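Local coordinates for LbaCas13a H328A (C2c2) (Lachnospiraceae bacterium NK4A179, PDB 5WLH), which probably uses its bound CRISPR RNA as a guide to recognise target RNA and cleaves RNA, with a preference for adenine, at residues 626-631 against 905-910; 909-914 against 968-973. All coordinates share one frame; numbering follows the deposited sequence.

Contact 1: 626-631 against 905-910; sequences AMFEHE and KWYIVS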
# COMPACT_ATOMS: atom_id res chain seq x y z
N ALA A 626 5.06 36.08 -0.48
CA ALA A 626 6.36 36.76 -0.46
C ALA A 626 7.45 35.85 0.08
O ALA A 626 8.60 35.93 -0.36
CB ALA A 626 6.27 38.04 0.37
N MET A 627 7.11 34.98 1.03
CA MET A 627 8.09 34.02 1.51
C MET A 627 8.45 33.02 0.43
O MET A 627 9.63 32.65 0.27
CB MET A 627 7.57 33.30 2.75
CG MET A 627 7.62 34.14 4.00
SD MET A 627 7.03 33.25 5.45
CE MET A 627 8.48 32.29 5.92
N PHE A 628 7.46 32.57 -0.35
CA PHE A 628 7.76 31.69 -1.47
C PHE A 628 8.69 32.37 -2.46
O PHE A 628 9.69 31.79 -2.89
CB PHE A 628 6.49 31.24 -2.18
CG PHE A 628 6.77 30.34 -3.35
CD1 PHE A 628 7.12 29.01 -3.15
CD2 PHE A 628 6.72 30.82 -4.65
CE1 PHE A 628 7.39 28.18 -4.22
CE2 PHE A 628 6.99 29.99 -5.72
CZ PHE A 628 7.34 28.67 -5.50
N GLU A 629 8.36 33.60 -2.86
CA GLU A 629 9.24 34.29 -3.81
C GLU A 629 10.64 34.44 -3.23
O GLU A 629 11.63 34.26 -3.93
CB GLU A 629 8.67 35.65 -4.20
CG GLU A 629 9.60 36.42 -5.13
CD GLU A 629 8.95 37.65 -5.72
OE1 GLU A 629 8.11 38.25 -5.02
OE2 GLU A 629 9.29 38.01 -6.87
N HIS A 630 10.73 34.76 -1.94
CA HIS A 630 12.04 34.89 -1.30
C HIS A 630 12.82 33.58 -1.41
O HIS A 630 14.02 33.59 -1.67
CB HIS A 630 11.86 35.31 0.16
CG HIS A 630 13.14 35.68 0.84
ND1 HIS A 630 13.87 34.79 1.59
CD2 HIS A 630 13.80 36.86 0.91
CE1 HIS A 630 14.94 35.39 2.08
NE2 HIS A 630 14.92 36.65 1.68
N GLU A 631 12.14 32.45 -1.23
CA GLU A 631 12.82 31.17 -1.33
C GLU A 631 13.21 30.83 -2.76
O GLU A 631 14.27 30.25 -2.99
CB GLU A 631 11.94 30.07 -0.72
CG GLU A 631 11.76 30.27 0.76
CD GLU A 631 11.76 28.98 1.55
OE1 GLU A 631 10.77 28.22 1.41
OE2 GLU A 631 12.72 28.73 2.31
N LYS A 905 -0.77 26.24 -0.01
CA LYS A 905 -0.88 25.07 0.86
C LYS A 905 0.16 24.01 0.52
O LYS A 905 0.81 23.46 1.41
CB LYS A 905 -2.28 24.45 0.75
CG LYS A 905 -3.43 25.31 1.22
CD LYS A 905 -4.68 24.44 1.04
CE LYS A 905 -5.92 25.27 0.88
NZ LYS A 905 -7.05 24.38 0.53
N TRP A 906 0.27 23.66 -0.77
CA TRP A 906 1.28 22.66 -1.16
C TRP A 906 2.66 23.12 -0.74
O TRP A 906 3.49 22.31 -0.30
CB TRP A 906 1.26 22.43 -2.66
CG TRP A 906 0.09 21.66 -3.11
CD1 TRP A 906 -1.05 22.16 -3.67
CD2 TRP A 906 -0.08 20.24 -3.03
NE1 TRP A 906 -1.92 21.13 -3.96
CE2 TRP A 906 -1.35 19.94 -3.58
CE3 TRP A 906 0.71 19.19 -2.56
CZ2 TRP A 906 -1.85 18.65 -3.65
CZ3 TRP A 906 0.22 17.90 -2.65
CH2 TRP A 906 -1.04 17.64 -3.19
N TYR A 907 2.93 24.41 -0.89
CA TYR A 907 4.19 24.98 -0.46
C TYR A 907 4.45 24.75 1.02
O TYR A 907 5.45 24.12 1.40
CB TYR A 907 4.20 26.47 -0.78
CG TYR A 907 5.39 27.21 -0.22
CD1 TYR A 907 6.68 26.68 -0.32
CD2 TYR A 907 5.22 28.46 0.37
CE1 TYR A 907 7.77 27.38 0.19
CE2 TYR A 907 6.29 29.16 0.87
CZ TYR A 907 7.57 28.63 0.77
OH TYR A 907 8.64 29.35 1.27
N ILE A 908 3.57 25.27 1.88
CA ILE A 908 3.84 25.21 3.31
C ILE A 908 3.84 23.76 3.80
O ILE A 908 4.69 23.38 4.61
CB ILE A 908 2.83 26.07 4.09
CG1 ILE A 908 3.04 27.55 3.72
CG2 ILE A 908 2.98 25.87 5.60
CD1 ILE A 908 4.47 28.06 4.05
N VAL A 909 2.90 22.94 3.34
CA VAL A 909 2.86 21.56 3.82
C VAL A 909 4.14 20.82 3.43
O VAL A 909 4.80 20.21 4.27
CB VAL A 909 1.60 20.82 3.33
CG1 VAL A 909 1.71 19.31 3.59
CG2 VAL A 909 0.40 21.36 4.06
N SER A 910 4.54 20.90 2.15
CA SER A 910 5.73 20.17 1.74
C SER A 910 6.98 20.77 2.37
O SER A 910 7.93 20.04 2.69
CB SER A 910 5.87 20.15 0.22
OG SER A 910 6.13 21.44 -0.30

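Contact 2: 909-914 against 968-973; sequences VSRFLS and DLSVKL. With nucleotides of chain B.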
# COMPACT_ATOMS: atom_id res chain seq x y z
N VAL A 909 2.90 22.94 3.34
CA VAL A 909 2.86 21.56 3.82
C VAL A 909 4.14 20.82 3.43
O VAL A 909 4.80 20.21 4.27
CB VAL A 909 1.60 20.82 3.33
CG1 VAL A 909 1.71 19.31 3.59
CG2 VAL A 909 0.40 21.36 4.06
N SER A 910 4.54 20.90 2.15
CA SER A 910 5.73 20.17 1.74
C SER A 910 6.98 20.77 2.37
O SER A 910 7.93 20.04 2.69
CB SER A 910 5.87 20.15 0.22
OG SER A 910 6.13 21.44 -0.30
N ARG A 911 6.98 22.08 2.59
CA ARG A 911 8.17 22.75 3.09
C ARG A 911 8.50 22.34 4.51
O ARG A 911 9.66 22.39 4.91
CB ARG A 911 7.98 24.27 3.00
CG ARG A 911 9.25 25.07 3.24
CD ARG A 911 10.30 24.83 2.18
NE ARG A 911 11.46 25.68 2.43
CZ ARG A 911 12.50 25.34 3.19
NH1 ARG A 911 12.56 24.14 3.77
NH2 ARG A 911 13.50 26.20 3.36
N PHE A 912 7.49 21.93 5.29
CA PHE A 912 7.70 21.53 6.68
C PHE A 912 7.97 20.03 6.83
O PHE A 912 7.94 19.52 7.94
CB PHE A 912 6.50 21.94 7.53
CG PHE A 912 6.64 23.32 8.09
CD1 PHE A 912 7.38 23.53 9.24
CD2 PHE A 912 6.13 24.40 7.41
CE1 PHE A 912 7.55 24.79 9.74
CE2 PHE A 912 6.29 25.69 7.90
CZ PHE A 912 7.01 25.88 9.07
N LEU A 913 8.26 19.34 5.73
CA LEU A 913 8.58 17.92 5.80
C LEU A 913 10.09 17.72 5.92
O LEU A 913 10.87 18.62 5.63
CB LEU A 913 8.07 17.19 4.56
CG LEU A 913 6.57 17.25 4.31
CD1 LEU A 913 6.26 16.56 2.99
CD2 LEU A 913 5.82 16.59 5.49
N SER A 914 10.49 16.52 6.34
CA SER A 914 11.89 16.15 6.16
C SER A 914 12.18 16.05 4.67
O SER A 914 11.26 15.89 3.86
CB SER A 914 12.17 14.80 6.83
OG SER A 914 11.57 13.78 6.08
N ASP A 968 9.17 20.22 -5.30
CA ASP A 968 10.59 20.06 -5.63
C ASP A 968 11.43 21.15 -4.97
O ASP A 968 12.53 20.87 -4.48
CB ASP A 968 10.76 20.08 -7.15
CG ASP A 968 12.22 20.08 -7.57
OD1 ASP A 968 12.81 18.98 -7.67
OD2 ASP A 968 12.79 21.17 -7.78
N LEU A 969 10.91 22.38 -4.93
CA LEU A 969 11.60 23.45 -4.21
C LEU A 969 11.76 23.08 -2.75
O LEU A 969 12.85 23.23 -2.18
CB LEU A 969 10.85 24.77 -4.38
CG LEU A 969 11.33 25.93 -3.50
CD1 LEU A 969 11.35 27.26 -4.27
CD2 LEU A 969 10.48 26.06 -2.23
N SER A 970 10.71 22.50 -2.14
CA SER A 970 10.81 22.05 -0.76
C SER A 970 11.81 20.92 -0.59
O SER A 970 12.61 20.93 0.35
CB SER A 970 9.42 21.62 -0.26
OG SER A 970 8.62 22.76 -0.04
N VAL A 971 11.80 19.93 -1.49
CA VAL A 971 12.77 18.84 -1.38
C VAL A 971 14.17 19.40 -1.26
O VAL A 971 14.94 19.04 -0.36
CB VAL A 971 12.66 17.89 -2.60
CG1 VAL A 971 13.81 16.86 -2.58
CG2 VAL A 971 11.33 17.18 -2.62
N LYS A 972 14.51 20.33 -2.16
CA LYS A 972 15.86 20.88 -2.21
C LYS A 972 16.16 21.72 -0.98
O LYS A 972 17.22 21.57 -0.35
CB LYS A 972 16.02 21.70 -3.49
CG LYS A 972 16.12 20.84 -4.75
CD LYS A 972 15.63 21.56 -5.98
CE LYS A 972 16.02 20.83 -7.27
NZ LYS A 972 15.29 21.40 -8.47
N LEU A 973 15.22 22.58 -0.59
CA LEU A 973 15.47 23.49 0.52
C LEU A 973 15.36 22.80 1.89
O LEU A 973 16.06 23.19 2.83
CB LEU A 973 14.53 24.69 0.43
CG LEU A 973 14.76 25.62 -0.78
CD1 LEU A 973 13.95 26.89 -0.66
CD2 LEU A 973 16.25 25.99 -0.90
P U B 35 16.75 13.33 -5.87
OP1 U B 35 15.34 13.29 -6.33
OP2 U B 35 17.63 14.21 -6.68
O5' U B 35 16.85 13.76 -4.35
C5' U B 35 16.75 15.11 -3.96
C4' U B 35 17.00 15.22 -2.49
O4' U B 35 15.98 14.48 -1.77
C3' U B 35 18.30 14.59 -2.03
O3' U B 35 19.38 15.47 -2.23
C2' U B 35 18.02 14.28 -0.56
O2' U B 35 18.24 15.42 0.24
C1' U B 35 16.52 13.95 -0.58
N1 U B 35 16.29 12.49 -0.58
C2 U B 35 16.32 11.89 0.66
O2 U B 35 16.49 12.50 1.70
N3 U B 35 16.13 10.54 0.64
C4 U B 35 15.93 9.74 -0.47
O4 U B 35 15.79 8.53 -0.29
C5 U B 35 15.92 10.44 -1.71
C6 U B 35 16.09 11.76 -1.73
O HOH W 1 14.92 24.43 5.50
O HOH W 2 16.87 25.57 3.60

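Contact 1: 626-631 against 905-910
Tyr-907 reaches from helix 901-911 to helix 621-632, where Phe-628 meets its ring and Glu-631 meets its hydroxyl. The axes of the two short segments pass 11.2 Å apart at 66°, and Tyr-907 spans most of that gap. Its CG lies anti to the backbone N (chi1 172°), which turns the ring toward helix 621-632.

Phe-628 comes down on one face of that ring edge-on. The centroids are 5.0 Å apart and the planes stand at 79°, a T-shaped pair. CD1 of Phe-628 does the touching, 3.6 Å above the plane of the Tyr-907 ring, over its centre. CB of Phe-628 rests over the same ring, 4.1 Å from its centroid, as a CH-pi contact. The phenol is therefore held by the root of Phe-628 as well as by its edge.

The far end of the phenol is polar. Tyr-907 OH donates a hydrogen bond to Glu-631 OE1. At 2.4 Å it is very short, so the exact length is doubtful. OE1 lies at the edge of the ring and in its plane. The Glu-631 chain bends at chi2 to bring the carboxylate there. The same oxygen also takes a salt bridge from Arg-911, so a positive charge lies beside this buried acid.

From helix 588-602, Phe-591 packs on Met-627 and Val-598 on Ile-908. Lys-905 pairs with Asp-605, which lies within the sequence RNDSFH. That sequence fits the R-X4-H signature of HEPN nucleases. The contact is thus a buried helix-helix crossing beside a probable HEPN motif, joined by a T-shaped aromatic pair and a tyrosine-carboxylate hydrogen bond.

Contact 2: 909-914 against 968-973
A buried junction between the end of helix 901-911 and helix 960-974 brings Ser-910 and Arg-911 against Ser-970 and Leu-973. The two backbones come very close: CA of Arg-911 is 4.7 Å from CA of Ser-970. Ser-970 OG donates to Ser-910 OG at 2.8 Å. It also lies 3.2 Å from Arg-911 CA, so a small side chain suits this place.

Arg-911 bends at chi2 (65°). Held by its salt bridge to Glu-631, the guanidinium lays one face over Leu-973. CB of Leu-973 sits 3.4 Å above the guanidinium plane, over its centre. NH1 donates to a water 2.9 Å away, in the guanidinium plane, and that water also lies within hydrogen-bonding distance of Leu-973 O, linking the two residues.

The chain leaves the helix at Phe-912. Ser-914 then acts as N-cap of helix 915-941, its side chain bonding to Gln-917 N. Helices 901-911 and 915-941 are joined by a short turn, and the end of helix 901-911 packs on helix 960-974. A methionine in place of Arg-911 would probably leave Glu-631 without its salt-bridge partner and the water without its link to the arginine. On helix 960-974, Val-971 CG1 touches the bound RNA, 3.3 Å from O4' of U35 of chain B.

The centres of the two contacts lie 9 Å apart, and helix 901-911 belongs to both. They share Val-909 and Ser-910. In chain order helix 621-632 comes first, then helix 901-911, then helix 960-974. Contact 1 therefore closes a span of 273 residues, and contact 2 a span of only 53. Glu-631 OE1 ties them directly, 2.8 Å from Arg-911 NE. Tyr-907 CE1 also packs on Leu-969 CD2, so helix 960-974 extends the same core. The result is one continuous helical cluster running from beside a probable HEPN motif to a helix that touches the bound RNA.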